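Local coordinates for protein nitroalkane oxidase (Podospora anserina, PDB 3MKH) that oxidises primary and secondary nitroalkanes to aldehydes or ketones with FAD and molecular oxygen, releasing nitrite and hydrogen peroxide, at residues Asn24-Ala29 / Glu83-Val88; Thr153-Glu158 / Lys205-Leu210; Asp183-Val188 / Val243-Val248; Ser273-Gly278 / Lys333-Met338; Gly283-Ala288 / Val364-Asp369. All blocks are in the same frame, centred on the assembly; numbering follows the deposited sequence.

How the interactions relate
Interactions 2 and 3 lie in the β-sheet domain, interactions 1, 4 and 5 among the helices, in the order helical, β, helical usual for the acyl-CoA dehydrogenase family. Interaction 1 closes along the chain before any other opens. Interactions 2 and 3 alternate their segments, have centres 10 Å apart and meet where I209 O probably accepts a hydrogen bond from V187 N. Interactions 4 and 5 share helix 262-298, their centres 19 Å apart, and use helices 311-340 and 345-374 in turn. Salt bridges from E83 and E84 to R286 tie interaction 1 to interaction 5, joining the N-terminal and C-terminal helical regions. Interactions 2 and 5 are 40 Å apart, centre to centre.

Interaction 1: residues Asn24-Ala29 / Glu83-Val88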
# COMPACT_ATOMS: atom_id res chain seq x y z
N ASN A 24 33.40 3.78 -17.05
CA ASN A 24 34.24 4.29 -18.13
C ASN A 24 33.48 4.78 -19.35
O ASN A 24 33.94 5.68 -20.03
CB ASN A 24 35.26 3.25 -18.58
CG ASN A 24 36.34 3.03 -17.56
OD1 ASN A 24 36.64 3.91 -16.75
ND2 ASN A 24 36.95 1.86 -17.59
N LEU A 25 32.36 4.14 -19.66
CA LEU A 25 31.61 4.45 -20.87
C LEU A 25 30.33 5.24 -20.58
O LEU A 25 30.10 6.30 -21.17
CB LEU A 25 31.30 3.18 -21.65
CG LEU A 25 32.42 2.70 -22.58
CD1 LEU A 25 33.78 3.01 -22.00
CD2 LEU A 25 32.30 1.22 -22.86
N LEU A 26 29.54 4.77 -19.63
CA LEU A 26 28.23 5.39 -19.41
C LEU A 26 28.28 6.75 -18.70
O LEU A 26 27.52 7.67 -19.05
CB LEU A 26 27.31 4.42 -18.67
CG LEU A 26 27.08 3.08 -19.39
CD1 LEU A 26 26.15 2.17 -18.59
CD2 LEU A 26 26.56 3.26 -20.83
N MET A 27 29.15 6.89 -17.71
CA MET A 27 29.27 8.17 -17.02
C MET A 27 29.72 9.30 -17.95
O MET A 27 29.16 10.40 -17.92
CB MET A 27 30.19 8.06 -15.80
CG MET A 27 29.57 7.28 -14.65
SD MET A 27 30.58 7.28 -13.14
CE MET A 27 30.65 9.04 -12.75
N PRO A 28 30.72 9.03 -18.80
CA PRO A 28 31.09 10.06 -19.78
C PRO A 28 29.99 10.36 -20.80
O PRO A 28 29.86 11.50 -21.22
CB PRO A 28 32.32 9.47 -20.46
CG PRO A 28 32.92 8.58 -19.43
CD PRO A 28 31.75 7.98 -18.70
N ALA A 29 29.21 9.36 -21.19
CA ALA A 29 28.09 9.58 -22.08
C ALA A 29 27.15 10.61 -21.45
O ALA A 29 26.65 11.49 -22.14
CB ALA A 29 27.34 8.26 -22.36
N GLU A 83 21.85 -4.47 -13.85
CA GLU A 83 21.68 -3.85 -12.54
C GLU A 83 22.76 -2.79 -12.32
O GLU A 83 22.47 -1.65 -11.93
CB GLU A 83 21.70 -4.89 -11.39
CG GLU A 83 21.71 -4.23 -9.99
CD GLU A 83 22.02 -5.20 -8.83
OE1 GLU A 83 21.95 -6.43 -9.03
OE2 GLU A 83 22.34 -4.71 -7.72
N GLU A 84 24.01 -3.16 -12.57
CA GLU A 84 25.10 -2.23 -12.39
C GLU A 84 24.94 -1.00 -13.30
O GLU A 84 25.08 0.14 -12.85
CB GLU A 84 26.45 -2.93 -12.63
CG GLU A 84 27.66 -1.99 -12.53
CD GLU A 84 27.80 -1.31 -11.16
OE1 GLU A 84 27.29 -1.84 -10.15
OE2 GLU A 84 28.43 -0.24 -11.11
N CYS A 85 24.65 -1.23 -14.58
CA CYS A 85 24.53 -0.10 -15.52
C CYS A 85 23.41 0.85 -15.13
O CYS A 85 23.60 2.07 -15.15
CB CYS A 85 24.34 -0.58 -16.96
SG CYS A 85 25.80 -1.37 -17.61
N TYR A 86 22.26 0.30 -14.75
CA TYR A 86 21.14 1.13 -14.32
C TYR A 86 21.37 1.86 -13.00
O TYR A 86 20.77 2.91 -12.77
CB TYR A 86 19.82 0.34 -14.30
CG TYR A 86 18.94 0.72 -15.46
CD1 TYR A 86 19.38 0.51 -16.76
CD2 TYR A 86 17.71 1.33 -15.26
CE1 TYR A 86 18.61 0.87 -17.84
CE2 TYR A 86 16.93 1.71 -16.36
CZ TYR A 86 17.39 1.46 -17.64
OH TYR A 86 16.66 1.81 -18.75
N SER A 87 22.23 1.32 -12.15
CA SER A 87 22.52 2.01 -10.91
C SER A 87 23.38 3.23 -11.19
O SER A 87 23.53 4.10 -10.33
CB SER A 87 23.23 1.08 -9.92
OG SER A 87 24.61 0.94 -10.24
N VAL A 88 23.93 3.31 -12.40
CA VAL A 88 24.88 4.37 -12.73
C VAL A 88 24.37 5.37 -13.76
O VAL A 88 24.41 6.56 -13.53
CB VAL A 88 26.23 3.79 -13.22
CG1 VAL A 88 27.13 4.91 -13.76
CG2 VAL A 88 26.94 3.03 -12.10
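L26 and M27, neighbours on one helix, reach C85 and V88 on another, and these two apolar pairs make up the whole contact. The CD1 branch of L26 comes alongside C85, 3.7 Å from C85 CB and equally close to its SG, so one methyl covers the sulfhydryl arm at both atoms. M27 works differently: its CG lies 3.5 Å from CG1 of V88, and the two side chains cross at about a right angle. CG of M27 stands anti to the carbonyl carbon (chi1 -72°), which puts the first part of the chain against the valine; the bend at chi3 (61°) then leaves the methyl end away from it. The first pair is buried, whereas M27 lies open toward solvent.

In the next shell, A92 of helix 90-109 packs on L26, F97 of that helix on C85, and A22 on V88. The helix carrying 24-29 is itself irregular, with a wider pi-type turn at 24-26 and a kink where the nitrogen of P28 has no bond to the preceding turn. Across from it, S87 OG donates 2.8 Å to E84 O, tilted 22° from the carbonyl plane. E84 makes a salt bridge to R286 of helix 262-298. Helix-on-helix packing of this kind belongs to the all-helical N-terminal domain of the acyl-CoA dehydrogenase fold.

Interaction 2: residues Thr153-Glu158 / Lys205-Leu210; sequences TTARLE and KVMIIL. With SO4 (sulfate ion), chain G.
A155 and M207 mark the nearest backbone approach of two strands that exchange no hydrogen bonds, their CA atoms 8.4 Å apart. The gap is bridged by side chains, and A155 supplies all that comes from its side. Its CB points toward the other strand and meets CD1, the tip of I209, at 3.7 Å. Since CG1 of I209 stands beside the backbone N (chi1 -52°) and the chain then runs out extended, it is the long branch of the isoleucine that makes this reach. M207 adds a looser touch, its SD lying 4.5 Å from A155 CB. A single methyl thus receives two longer side chains, and all three residues are buried.

The neighbour of A155 turns the other way. R156 leads away from 205-210, extended from CG to NE, and carries its guanidinium to a sulfate ion, probably from the crystallisation liquor. Its NH2 lies 2.8 Å from sulfate O2, which stands obliquely to the guanidinium, and also makes a weak hydrogen bond to O4 at 3.4 Å. On the other nitrogen, NH1 gives a weak, bent bond to T154 OG1. R190 also binds this anion, so two arginines from adjacent strands gather round it.

Strand 184-191 pairs with both partners, parallel to 154-158 and antiparallel to 206-212: A155 bonds to R190 and A192 through the backbone. W162 of strand 161-168 packs on M207, which also touches V255 of strand 255-257.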
# COMPACT_ATOMS: atom_id res chain seq x y z
N THR A 153 0.39 -1.66 -38.61
CA THR A 153 1.46 -1.91 -39.56
C THR A 153 1.19 -3.24 -40.28
O THR A 153 1.00 -4.28 -39.64
CB THR A 153 2.85 -1.92 -38.89
OG1 THR A 153 3.11 -0.64 -38.29
CG2 THR A 153 3.95 -2.22 -39.90
N THR A 154 1.18 -3.19 -41.60
CA THR A 154 0.82 -4.36 -42.39
C THR A 154 1.91 -4.71 -43.37
O THR A 154 2.76 -3.88 -43.69
CB THR A 154 -0.45 -4.12 -43.23
OG1 THR A 154 -0.23 -3.00 -44.09
CG2 THR A 154 -1.63 -3.83 -42.34
N ALA A 155 1.88 -5.96 -43.83
CA ALA A 155 2.78 -6.42 -44.86
C ALA A 155 1.96 -7.24 -45.87
O ALA A 155 1.03 -7.95 -45.49
CB ALA A 155 3.92 -7.25 -44.26
N ARG A 156 2.28 -7.10 -47.15
CA ARG A 156 1.60 -7.83 -48.22
C ARG A 156 2.63 -8.35 -49.21
O ARG A 156 3.53 -7.62 -49.63
CB ARG A 156 0.64 -6.90 -48.97
CG ARG A 156 -0.52 -6.40 -48.15
CD ARG A 156 -1.23 -5.24 -48.86
NE ARG A 156 -2.27 -4.63 -48.03
CZ ARG A 156 -2.04 -3.73 -47.08
NH1 ARG A 156 -0.80 -3.31 -46.82
NH2 ARG A 156 -3.05 -3.23 -46.38
N LEU A 157 2.50 -9.62 -49.59
CA LEU A 157 3.39 -10.19 -50.59
C LEU A 157 2.91 -9.76 -51.98
O LEU A 157 1.79 -10.04 -52.37
CB LEU A 157 3.41 -11.72 -50.48
CG LEU A 157 4.28 -12.53 -51.45
CD1 LEU A 157 5.74 -12.17 -51.31
CD2 LEU A 157 4.08 -14.02 -51.19
N GLU A 158 3.77 -9.05 -52.71
CA GLU A 158 3.48 -8.64 -54.08
C GLU A 158 4.57 -9.21 -54.95
O GLU A 158 5.68 -8.69 -55.00
CB GLU A 158 3.45 -7.11 -54.19
CG GLU A 158 2.55 -6.45 -53.16
CD GLU A 158 2.17 -5.02 -53.49
OE1 GLU A 158 2.93 -4.35 -54.23
OE2 GLU A 158 1.12 -4.57 -53.00
N LYS A 205 -2.00 -14.13 -38.36
CA LYS A 205 -1.51 -13.22 -39.39
C LYS A 205 -0.21 -12.49 -39.00
O LYS A 205 0.39 -11.77 -39.81
CB LYS A 205 -2.57 -12.16 -39.74
CG LYS A 205 -3.97 -12.72 -39.92
CD LYS A 205 -4.03 -13.64 -41.13
CE LYS A 205 -4.25 -12.86 -42.43
NZ LYS A 205 -4.40 -13.80 -43.59
N VAL A 206 0.23 -12.68 -37.77
CA VAL A 206 1.37 -11.90 -37.27
C VAL A 206 2.72 -12.43 -37.75
O VAL A 206 2.98 -13.65 -37.69
CB VAL A 206 1.34 -11.78 -35.74
CG1 VAL A 206 2.55 -10.96 -35.25
CG2 VAL A 206 0.06 -11.10 -35.32
N MET A 207 3.54 -11.51 -38.25
CA MET A 207 4.86 -11.82 -38.79
C MET A 207 5.92 -10.95 -38.14
O MET A 207 5.61 -9.92 -37.55
CB MET A 207 4.91 -11.52 -40.29
CG MET A 207 3.81 -12.10 -41.15
SD MET A 207 3.94 -11.48 -42.84
CE MET A 207 5.48 -12.20 -43.37
N ILE A 208 7.18 -11.34 -38.29
CA ILE A 208 8.29 -10.43 -38.07
C ILE A 208 9.12 -10.37 -39.35
O ILE A 208 9.53 -11.41 -39.90
CB ILE A 208 9.18 -10.86 -36.89
CG1 ILE A 208 8.34 -10.97 -35.61
CG2 ILE A 208 10.35 -9.86 -36.70
CD1 ILE A 208 9.14 -11.41 -34.39
N ILE A 209 9.34 -9.16 -39.85
CA ILE A 209 10.12 -8.98 -41.08
C ILE A 209 11.27 -8.04 -40.80
O ILE A 209 11.07 -6.98 -40.20
CB ILE A 209 9.26 -8.39 -42.23
CG1 ILE A 209 7.99 -9.23 -42.41
CG2 ILE A 209 10.05 -8.30 -43.52
CD1 ILE A 209 7.16 -8.83 -43.60
N LEU A 210 12.47 -8.43 -41.21
CA LEU A 210 13.64 -7.59 -41.08
C LEU A 210 13.58 -6.42 -42.05
O LEU A 210 13.12 -6.56 -43.18
CB LEU A 210 14.93 -8.40 -41.28
CG LEU A 210 15.12 -9.60 -40.35
CD1 LEU A 210 16.48 -10.30 -40.59
CD2 LEU A 210 14.93 -9.18 -38.88
S SO4 G . -6.12 -3.83 -44.39
O1 SO4 G . -7.02 -2.68 -44.38
O2 SO4 G . -4.76 -3.37 -44.13
O3 SO4 G . -6.54 -4.75 -43.33
O4 SO4 G . -6.17 -4.48 -45.70

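Interaction 3: residues Asp183-Val188 / Val243-Val248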
# COMPACT_ATOMS: atom_id res chain seq x y z
N ASP A 183 20.33 0.23 -38.51
CA ASP A 183 20.93 -0.88 -39.28
C ASP A 183 20.03 -2.09 -39.43
O ASP A 183 19.97 -2.69 -40.51
CB ASP A 183 22.24 -1.32 -38.62
CG ASP A 183 23.22 -0.17 -38.45
OD1 ASP A 183 24.20 -0.11 -39.22
OD2 ASP A 183 23.01 0.66 -37.55
N LEU A 184 19.35 -2.48 -38.36
CA LEU A 184 18.56 -3.71 -38.40
C LEU A 184 17.31 -3.59 -37.54
O LEU A 184 17.40 -3.54 -36.32
CB LEU A 184 19.41 -4.89 -37.91
CG LEU A 184 18.72 -6.24 -38.00
CD1 LEU A 184 18.27 -6.46 -39.43
CD2 LEU A 184 19.67 -7.36 -37.56
N ALA A 185 16.15 -3.53 -38.17
CA ALA A 185 14.89 -3.43 -37.44
C ALA A 185 14.12 -4.74 -37.58
O ALA A 185 13.97 -5.24 -38.69
CB ALA A 185 14.05 -2.26 -37.98
N CYS A 186 13.65 -5.30 -36.47
CA CYS A 186 12.72 -6.43 -36.52
C CYS A 186 11.30 -5.88 -36.45
O CYS A 186 10.84 -5.49 -35.37
CB CYS A 186 12.96 -7.40 -35.36
SG CYS A 186 14.52 -8.31 -35.52
N VAL A 187 10.61 -5.83 -37.59
CA VAL A 187 9.32 -5.15 -37.65
C VAL A 187 8.20 -6.16 -37.46
O VAL A 187 8.03 -7.10 -38.26
CB VAL A 187 9.13 -4.37 -38.95
CG1 VAL A 187 7.76 -3.63 -38.96
CG2 VAL A 187 10.26 -3.38 -39.11
N VAL A 188 7.46 -5.97 -36.38
CA VAL A 188 6.33 -6.81 -36.09
C VAL A 188 5.12 -6.22 -36.79
O VAL A 188 4.78 -5.05 -36.60
CB VAL A 188 6.08 -6.92 -34.59
CG1 VAL A 188 4.94 -7.91 -34.30
CG2 VAL A 188 7.37 -7.36 -33.90
N VAL A 243 7.31 7.14 -36.08
CA VAL A 243 7.91 7.03 -37.42
C VAL A 243 6.92 6.42 -38.40
O VAL A 243 5.89 5.88 -37.98
CB VAL A 243 9.18 6.15 -37.43
CG1 VAL A 243 10.20 6.69 -36.46
CG2 VAL A 243 8.82 4.67 -37.09
N ARG A 244 7.22 6.51 -39.69
CA ARG A 244 6.37 5.90 -40.72
C ARG A 244 7.19 5.14 -41.77
O ARG A 244 8.16 5.67 -42.33
CB ARG A 244 5.47 6.94 -41.40
CG ARG A 244 4.52 6.35 -42.45
CD ARG A 244 3.73 7.44 -43.21
NE ARG A 244 2.79 8.16 -42.35
CZ ARG A 244 2.64 9.49 -42.35
NH1 ARG A 244 3.36 10.24 -43.18
NH2 ARG A 244 1.77 10.06 -41.53
N TYR A 245 6.82 3.89 -41.99
CA TYR A 245 7.33 3.09 -43.09
C TYR A 245 6.33 3.19 -44.24
O TYR A 245 5.16 2.86 -44.06
CB TYR A 245 7.46 1.62 -42.66
CG TYR A 245 8.47 1.42 -41.55
CD1 TYR A 245 8.09 1.42 -40.22
CD2 TYR A 245 9.82 1.23 -41.84
CE1 TYR A 245 9.03 1.24 -39.20
CE2 TYR A 245 10.75 1.06 -40.84
CZ TYR A 245 10.35 1.06 -39.52
OH TYR A 245 11.30 0.90 -38.53
N THR A 246 6.78 3.64 -45.41
CA THR A 246 5.88 3.73 -46.56
C THR A 246 6.36 2.91 -47.75
O THR A 246 7.45 3.15 -48.26
CB THR A 246 5.70 5.18 -47.03
OG1 THR A 246 5.21 5.95 -45.94
CG2 THR A 246 4.70 5.25 -48.18
N ASN A 247 5.53 1.98 -48.20
CA ASN A 247 5.87 1.06 -49.29
C ASN A 247 7.31 0.57 -49.26
O ASN A 247 8.04 0.67 -50.26
CB ASN A 247 5.50 1.67 -50.64
CG ASN A 247 4.00 1.74 -50.85
OD1 ASN A 247 3.49 2.71 -51.43
ND2 ASN A 247 3.28 0.73 -50.37
N VAL A 248 7.71 0.03 -48.12
CA VAL A 248 9.04 -0.52 -47.96
C VAL A 248 9.05 -1.95 -48.48
O VAL A 248 8.44 -2.84 -47.87
CB VAL A 248 9.47 -0.52 -46.49
CG1 VAL A 248 10.82 -1.24 -46.33
CG2 VAL A 248 9.55 0.91 -45.95
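Y245 is the one residue of 243-248 that reaches A185 and V187, spanning with its ring a backbone separation of 10.1 Å between the CA atoms of V187 and Y245. Before it, V243 packs on K168, and R244 makes a salt bridge to E167, anchoring this strand to strand 161-168. Y245, on the opposite face of the strand from R244, points toward 183-188. Its OH comes 4.2 Å from A185 CB and 4.4 Å from V187 CG2, while the same valine methyl lies 4.5 Å from Y245 CZ, oblique to the ring. The contact is therefore loose and made at the phenol end. F224 meets the ring edge-to-face and K168 also packs on Y245.

T246 then lies against N165. At N247 the chain turns a corner, with positive phi (39°), and N247 and V248 both face I164 in a G1 beta bulge; the backbone N of N247 is also hydrogen-bonded to N165 OD1.

A185 lies about 4 Å, side chain to side chain, from the FAD-binding V133, and V187 about 9 Å from the flavin cofactor. A tyrosine reaching between strands in this way fills the interior of the curled β-domain of the acyl-CoA dehydrogenase fold, close to FAD-binding residues.

Interaction 4: residues Ser273-Gly278 / Lys333-Met338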
# COMPACT_ATOMS: atom_id res chain seq x y z
N SER A 273 13.29 -10.13 -21.85
CA SER A 273 13.46 -8.72 -21.49
C SER A 273 12.82 -8.42 -20.13
O SER A 273 13.30 -7.55 -19.39
CB SER A 273 12.87 -7.81 -22.57
OG SER A 273 11.46 -7.93 -22.62
N ALA A 274 11.74 -9.14 -19.82
CA ALA A 274 11.05 -8.99 -18.53
C ALA A 274 12.01 -9.23 -17.35
O ALA A 274 11.96 -8.53 -16.33
CB ALA A 274 9.85 -9.95 -18.45
N VAL A 275 12.86 -10.24 -17.48
CA VAL A 275 13.86 -10.54 -16.45
C VAL A 275 14.80 -9.35 -16.29
O VAL A 275 15.13 -8.94 -15.18
CB VAL A 275 14.67 -11.82 -16.79
CG1 VAL A 275 15.79 -12.06 -15.76
CG2 VAL A 275 13.75 -13.05 -16.88
N LEU A 276 15.22 -8.79 -17.42
CA LEU A 276 16.20 -7.71 -17.41
C LEU A 276 15.59 -6.40 -16.90
O LEU A 276 16.28 -5.58 -16.33
CB LEU A 276 16.82 -7.53 -18.80
CG LEU A 276 18.10 -8.34 -19.07
CD1 LEU A 276 18.30 -9.53 -18.14
CD2 LEU A 276 18.25 -8.72 -20.52
N VAL A 277 14.28 -6.23 -17.11
CA VAL A 277 13.56 -5.12 -16.49
C VAL A 277 13.55 -5.25 -14.97
O VAL A 277 13.65 -4.25 -14.24
CB VAL A 277 12.11 -4.97 -17.04
CG1 VAL A 277 11.29 -4.00 -16.17
CG2 VAL A 277 12.15 -4.48 -18.50
N GLY A 278 13.46 -6.49 -14.48
CA GLY A 278 13.63 -6.75 -13.06
C GLY A 278 14.96 -6.17 -12.61
O GLY A 278 15.05 -5.39 -11.64
N LYS A 333 16.15 -15.57 -9.46
CA LYS A 333 15.37 -16.81 -9.59
C LYS A 333 14.77 -16.94 -10.99
O LYS A 333 14.86 -17.99 -11.63
CB LYS A 333 14.29 -16.90 -8.49
CG LYS A 333 13.26 -18.00 -8.71
CD LYS A 333 13.88 -19.39 -8.68
CE LYS A 333 12.82 -20.46 -9.09
NZ LYS A 333 13.30 -21.87 -9.04
N ALA A 334 14.14 -15.86 -11.46
CA ALA A 334 13.55 -15.85 -12.80
C ALA A 334 14.62 -16.04 -13.86
O ALA A 334 14.41 -16.76 -14.84
CB ALA A 334 12.78 -14.54 -13.05
N ALA A 335 15.77 -15.38 -13.70
CA ALA A 335 16.86 -15.54 -14.65
C ALA A 335 17.28 -17.02 -14.72
O ALA A 335 17.47 -17.59 -15.81
CB ALA A 335 18.04 -14.70 -14.24
N HIS A 336 17.41 -17.64 -13.56
CA HIS A 336 17.88 -19.03 -13.50
C HIS A 336 16.82 -19.98 -14.07
O HIS A 336 17.14 -20.86 -14.89
CB HIS A 336 18.25 -19.41 -12.07
CG HIS A 336 18.84 -20.78 -11.95
ND1 HIS A 336 18.11 -21.88 -11.56
CD2 HIS A 336 20.09 -21.23 -12.22
CE1 HIS A 336 18.89 -22.95 -11.57
NE2 HIS A 336 20.10 -22.58 -11.96
N ALA A 337 15.57 -19.82 -13.66
CA ALA A 337 14.50 -20.71 -14.12
C ALA A 337 14.25 -20.62 -15.63
O ALA A 337 13.98 -21.64 -16.30
CB ALA A 337 13.21 -20.44 -13.33
N MET A 338 14.34 -19.41 -16.18
CA MET A 338 14.12 -19.24 -17.61
C MET A 338 15.04 -20.15 -18.42
O MET A 338 14.66 -20.67 -19.46
CB MET A 338 14.32 -17.79 -18.05
CG MET A 338 13.11 -16.91 -17.80
SD MET A 338 11.69 -17.42 -18.78
CE MET A 338 12.22 -16.99 -20.44
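V275 packs against A334, A335 and M338 in a buried, nearly antiparallel helix-helix contact, which joins helix 262-298 to helix 311-340 in the C-terminal helical domain. The axes of the two short segments approach to 9.6 Å, with 158° between their directions. At the nearest point the CA atoms of V275 and A335 are 6.1 Å apart, a closeness that the alanine permits.

V275 works as a two-pronged wedge. Its CG1, anti to the backbone N (chi1 175°), lies over A335, 3.8 Å from that residue's CB and as near to its CA. The other methyl, CG2, reaches A334, 4.2 Å from its CB, and, a turn further on, M338, 4.0 Å from its CG. M338 bends at its second and third torsions, and it and V275 slide past each other in opposite directions, so that the methionine offers its flank and not its methyl end.

A352 of helix 345-374 also packs on V275, while I76 and L75 of helix 75-88 cover A335 and M338. Two residues before the valine, S273 OG is hydrogen-bonded to OD1 of D399, the inferred proton acceptor, whose side chain is about 9 Å from that of V275. On the far side, H336 stacks edge-to-face with H6 of a second subunit.

No hydrogen bond or charge crosses between the segments. The fit therefore rests on methyl and methylene shape and on the exclusion of water, leaving polar chemistry to the flanks, including the serine bonded to the aspartate inferred to be the proton acceptor.

Interaction 5: residues Gly283-Ala288 / Val364-Asp369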
# COMPACT_ATOMS: atom_id res chain seq x y z
N GLY A 283 18.62 -2.06 -10.01
CA GLY A 283 19.66 -1.06 -10.16
C GLY A 283 19.23 0.32 -9.69
O GLY A 283 19.98 1.03 -9.02
N LEU A 284 18.02 0.73 -10.06
CA LEU A 284 17.53 2.03 -9.61
C LEU A 284 17.31 2.04 -8.10
O LEU A 284 17.55 3.05 -7.45
CB LEU A 284 16.23 2.41 -10.31
CG LEU A 284 16.26 2.64 -11.81
CD1 LEU A 284 14.85 2.98 -12.31
CD2 LEU A 284 17.27 3.74 -12.18
N MET A 285 16.83 0.92 -7.56
CA MET A 285 16.58 0.83 -6.12
C MET A 285 17.88 0.94 -5.35
O MET A 285 17.98 1.68 -4.38
CB MET A 285 15.84 -0.47 -5.78
CG MET A 285 14.43 -0.51 -6.38
SD MET A 285 13.59 -2.09 -6.23
CE MET A 285 13.21 -2.09 -4.48
N ARG A 286 18.88 0.20 -5.81
CA ARG A 286 20.23 0.29 -5.26
C ARG A 286 20.73 1.74 -5.32
O ARG A 286 21.23 2.28 -4.34
CB ARG A 286 21.18 -0.66 -6.02
CG ARG A 286 22.64 -0.39 -5.74
CD ARG A 286 23.42 -1.70 -5.65
NE ARG A 286 23.65 -2.38 -6.93
CZ ARG A 286 24.61 -2.05 -7.79
NH1 ARG A 286 25.39 -1.00 -7.54
NH2 ARG A 286 24.78 -2.76 -8.90
N ALA A 287 20.59 2.38 -6.49
CA ALA A 287 21.06 3.76 -6.61
C ALA A 287 20.32 4.70 -5.65
O ALA A 287 20.92 5.58 -5.06
CB ALA A 287 20.93 4.28 -8.06
N ALA A 288 19.01 4.53 -5.52
CA ALA A 288 18.22 5.39 -4.65
C ALA A 288 18.62 5.16 -3.19
O ALA A 288 18.83 6.12 -2.43
CB ALA A 288 16.72 5.14 -4.85
N VAL A 364 9.58 2.28 -8.40
CA VAL A 364 8.81 3.53 -8.26
C VAL A 364 8.54 3.85 -6.78
O VAL A 364 8.79 4.96 -6.31
CB VAL A 364 7.48 3.47 -9.06
CG1 VAL A 364 6.67 4.75 -8.87
CG2 VAL A 364 7.77 3.20 -10.55
N LYS A 365 8.06 2.85 -6.03
CA LYS A 365 7.83 2.99 -4.59
C LYS A 365 9.11 3.35 -3.80
O LYS A 365 9.07 4.17 -2.90
CB LYS A 365 7.17 1.70 -4.05
CG LYS A 365 7.03 1.59 -2.53
CD LYS A 365 6.31 2.77 -1.91
CE LYS A 365 5.76 2.43 -0.50
NZ LYS A 365 6.69 1.59 0.36
N ALA A 366 10.24 2.74 -4.15
CA ALA A 366 11.51 3.07 -3.52
C ALA A 366 11.90 4.52 -3.76
O ALA A 366 12.42 5.18 -2.87
CB ALA A 366 12.62 2.16 -4.03
N CYS A 367 11.72 4.99 -5.00
CA CYS A 367 12.10 6.36 -5.33
C CYS A 367 11.22 7.37 -4.58
O CYS A 367 11.72 8.39 -4.09
CB CYS A 367 12.08 6.58 -6.84
SG CYS A 367 13.43 5.73 -7.71
N THR A 368 9.92 7.08 -4.46
CA THR A 368 9.02 7.99 -3.74
C THR A 368 9.33 7.96 -2.24
O THR A 368 9.32 9.01 -1.59
CB THR A 368 7.49 7.73 -4.02
OG1 THR A 368 7.18 6.34 -3.83
CG2 THR A 368 7.15 8.10 -5.45
N ASP A 369 9.61 6.78 -1.71
CA ASP A 369 10.00 6.64 -0.30
C ASP A 369 11.26 7.42 0.01
O ASP A 369 11.37 8.09 1.03
CB ASP A 369 10.24 5.18 0.08
CG ASP A 369 8.98 4.44 0.46
OD1 ASP A 369 7.94 5.10 0.65
OD2 ASP A 369 9.03 3.20 0.57
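M285 meets A366 chiefly through CG, with CB and CE further off. Its CB stands 4.5 Å from A366 CB, and CG, set beside the backbone N (chi1 -66°), makes the tightest approach, at 4.0 Å from that same methyl. SD then carries the chain past the alanine, but a bend at chi3 (73°) turns the end back, so that CE returns to 4.3 Å from A366 CB. The methionine thus curves round one small residue. Q323 and T324 of helix 311-340 pack on it from outside the pair.

One turn further along helix 262-298, A288 points toward the partner, and its CB lies 4.4 Å from C367 SG. Alanines in both places keep the backbones near: M285 and A366 have CA atoms 6.1 Å apart, with a like spacing from A288 to C367. L388 and A392 of helix 385-392 cover the cysteine. No hydrogen bond runs between the segments.

Away from the contact, K365 and D369 pair with each other: K365 NZ forms a salt bridge of 2.8 Å with D369 OD2, one turn on, meeting the oxygen on its syn side 19° out of the carboxylate plane. V364 and T368 pack reciprocally on T368 and V364 of a third subunit. On the opposite helix, R286, held by salt bridges to helix 75-88, makes a cation-pi contact with W422 of the second subunit. Apolar packing between long helices that also carry subunit contacts is characteristic of the C-terminal helical bundle through which acyl-CoA dehydrogenase relatives form tetramers.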